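Local coordinates for cysteine-rich repeat secretory protein 2 (Arabidopsis thaliana, PDB 6GRE) that limits cell-to-cell trafficking through plasmodesmata by regulating callose deposition during salicylic-acid-triggered immune responses, and is needed for systemic acquired resistance, at residues S33-S38 with A45-P50. Sequence-based numbering, arbitrary orientation. Where two conformers were deposited one is given.
Sequences SSFVTS and ANFTVP. With NAG (2-acetamido-2-deoxy-beta-D-glucopyranose), chain F.
One aromatic ring, that of Phe47, carries nearly the whole contact: it reaches from the strand to the helix and meets Ser34, Phe35 and Ser38 without a single hydrogen bond between 33-38 and 45-50. Phe47 was modelled in two conformers, and its ring contacts hold for the one described. The ring's far end runs into Ser38, whose CB lies in the ring plane at the edge, 3.4 Å from Phe47 CZ. Along one side of the ring Phe47 CE2 comes to 3.9 Å from Ser34 CB, and CZ also nears the Ser34 carbonyl oxygen, which is already engaged by Ser38 N within the helix. The other side belongs to Phe35. Its CD1 sits 3.5 Å from Phe47 CE1, and Phe47 CD1 lies in the plane of the Phe35 ring, at its edge; with the planes at 58° and the centroids 5.4 Å apart, the pair is neither stacked nor T-shaped. In Phe35 CG stands anti to the carbonyl carbon, which brings the ring's end close to Phe47, although the bond from CA to CB does not aim at the strand; the ring also packs on Val79 of helix 72-90.

In Ser38 the hydroxyl stands anti to the backbone N (chi1 -176°). That places Ser38 OG 3.6 Å from Ala45 CB, while OG shares a hydrogen bond with Tyr64 OH on strand 60-66, the neighbour that pairs with 44-49. On the opposite face of the strand Asn46 points away from the helix and carries an N-linked sugar, its ND2 bonded to C1 of the N-acetylglucosamine; Tyr44 OH hydrogen-bonds to that sugar.

The axes of helix segment 33-38 and strand segment 45-49 run roughly antiparallel, at 148°, and come within 9.7 Å of each other. Such packing of a helix against an outermost strand of a five-stranded antiparallel sheet belongs to the alpha+beta fold of the DUF26 (Gnk2-homologous) domain, here the first of the tandem ectodomain.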
loop_
_atom_site.group_PDB
_atom_site.type_symbol
_atom_site.label_atom_id
_atom_site.label_comp_id
_atom_site.label_asym_id
_atom_site.label_seq_id
_atom_site.Cartn_x
_atom_site.Cartn_y
_atom_site.Cartn_z
ATOM N N SER A 33 -9.739 -13.834 5.667
ATOM C CA SER A 33 -10.814 -13.637 6.639
ATOM C C SER A 33 -10.247 -13.047 7.935
ATOM O O SER A 33 -10.886 -12.210 8.603
ATOM C CB SER A 33 -11.540 -14.935 6.899
ATOM O OG SER A 33 -12.263 -15.339 5.745
ATOM N N SER A 34 -9.044 -13.484 8.295
ATOM C CA SER A 34 -8.354 -12.994 9.486
ATOM C C SER A 34 -8.025 -11.499 9.366
ATOM O O SER A 34 -8.046 -10.798 10.380
ATOM C CB SER A 34 -7.118 -13.770 9.748
ATOM O OG SER A 34 -7.482 -15.091 10.106
ATOM N N PHE A 35 -7.632 -11.063 8.164
ATOM C CA PHE A 35 -7.353 -9.640 7.914
ATOM C C PHE A 35 -8.580 -8.821 8.304
ATOM O O PHE A 35 -8.489 -7.813 9.031
ATOM C CB PHE A 35 -7.066 -9.339 6.439
ATOM C CG PHE A 35 -5.762 -9.809 5.845
ATOM C CD1 PHE A 35 -4.700 -10.236 6.618
ATOM C CD2 PHE A 35 -5.613 -9.795 4.468
ATOM C CE1 PHE A 35 -3.500 -10.607 6.030
ATOM C CE2 PHE A 35 -4.427 -10.200 3.880
ATOM C CZ PHE A 35 -3.379 -10.607 4.661
ATOM N N VAL A 36 -9.740 -9.233 7.797
ATOM C CA VAL A 36 -10.982 -8.514 8.038
ATOM C C VAL A 36 -11.243 -8.415 9.550
ATOM O O VAL A 36 -11.496 -7.355 10.063
ATOM C CB VAL A 36 -12.171 -9.171 7.314
ATOM C CG1 VAL A 36 -13.490 -8.601 7.809
ATOM C CG2 VAL A 36 -12.070 -9.055 5.806
ATOM N N THR A 37 -11.155 -9.544 10.259
ATOM C CA THR A 37 -11.341 -9.606 11.699
ATOM C C THR A 37 -10.432 -8.624 12.445
ATOM O O THR A 37 -10.862 -7.958 13.384
ATOM C CB THR A 37 -11.042 -11.021 12.201
ATOM O OG1 THR A 37 -11.968 -11.848 11.503
ATOM C CG2 THR A 37 -11.190 -11.179 13.697
ATOM N N SER A 38 -9.158 -8.591 12.047
ATOM C CA SER A 38 -8.107 -7.849 12.724
ATOM C C SER A 38 -8.330 -6.325 12.654
ATOM O O SER A 38 -7.850 -5.600 13.519
ATOM C CB SER A 38 -6.767 -8.242 12.142
ATOM O OG SER A 38 -5.693 -7.617 12.826
ATOM N N ALA A 45 -1.440 -5.375 10.475
ATOM C CA ALA A 45 -1.061 -6.632 11.103
ATOM C C ALA A 45 -0.452 -7.566 10.065
ATOM O O ALA A 45 -0.758 -7.460 8.883
ATOM C CB ALA A 45 -2.247 -7.273 11.785
ATOM N N ASN A 46 0.413 -8.479 10.536
ATOM C CA ASN A 46 1.017 -9.498 9.707
ATOM C C ASN A 46 0.602 -10.851 10.277
ATOM O O ASN A 46 0.502 -10.987 11.485
ATOM C CB ASN A 46 2.539 -9.383 9.643
ATOM C CG ASN A 46 3.239 -9.996 10.841
ATOM O OD1 ASN A 46 3.396 -11.216 10.944
ATOM N ND2 ASN A 46 3.661 -9.154 11.757
ATOM N N PHE A 47 0.368 -11.819 9.402
ATOM C CA PHE A 47 -0.152 -13.134 9.770
ATOM C C PHE A 47 0.593 -14.203 8.975
ATOM O O PHE A 47 0.961 -13.972 7.820
ATOM C CB PHE A 47 -1.628 -13.280 9.402
ATOM C CG PHE A 47 -2.570 -12.227 9.936
ATOM C CD1 PHE A 47 -2.610 -10.962 9.372
ATOM C CD2 PHE A 47 -3.465 -12.521 10.952
ATOM C CE1 PHE A 47 -3.476 -9.997 9.852
ATOM C CE2 PHE A 47 -4.343 -11.558 11.426
ATOM C CZ PHE A 47 -4.343 -10.297 10.876
ATOM N N THR A 48 0.732 -15.394 9.579
ATOM C CA THR A 48 1.157 -16.596 8.911
ATOM C C THR A 48 0.062 -17.641 9.140
ATOM O O THR A 48 -0.406 -17.740 10.255
ATOM C CB THR A 48 2.506 -17.081 9.451
ATOM O OG1 THR A 48 3.407 -15.968 9.465
ATOM C CG2 THR A 48 3.115 -18.194 8.625
ATOM N N VAL A 49 -0.325 -18.374 8.089
ATOM C CA VAL A 49 -1.271 -19.500 8.186
ATOM C C VAL A 49 -0.675 -20.699 7.460
ATOM O O VAL A 49 -0.381 -20.630 6.276
ATOM C CB VAL A 49 -2.664 -19.148 7.620
ATOM C CG1 VAL A 49 -3.623 -20.316 7.771
ATOM C CG2 VAL A 49 -3.244 -17.906 8.281
ATOM N N PRO A 50 -0.525 -21.847 8.154
ATOM C CA PRO A 50 -0.887 -22.024 9.549
ATOM C C PRO A 50 0.057 -21.310 10.533
ATOM O O PRO A 50 1.183 -20.978 10.175
ATOM C CB PRO A 50 -0.817 -23.546 9.796
ATOM C CG PRO A 50 -0.530 -24.145 8.433
ATOM C CD PRO A 50 0.128 -23.037 7.629
HETATM C C1 NAG F . 4.378 -9.634 12.903
HETATM C C2 NAG F . 5.266 -8.522 13.463
HETATM C C3 NAG F . 5.899 -8.927 14.800
HETATM C C4 NAG F . 4.933 -9.690 15.719
HETATM C C5 NAG F . 4.175 -10.788 14.959
HETATM C C6 NAG F . 3.187 -11.581 15.824
HETATM C C7 NAG F . 6.183 -7.247 11.522
HETATM C C8 NAG F . 7.456 -7.002 10.747
HETATM N N2 NAG F . 6.311 -8.162 12.519
HETATM O O3 NAG F . 6.335 -7.732 15.451
HETATM O O4 NAG F . 5.665 -10.266 16.809
HETATM O O5 NAG F . 3.476 -10.168 13.879
HETATM O O6 NAG F . 1.932 -10.891 15.887
HETATM O O7 NAG F . 5.125 -6.650 11.247
#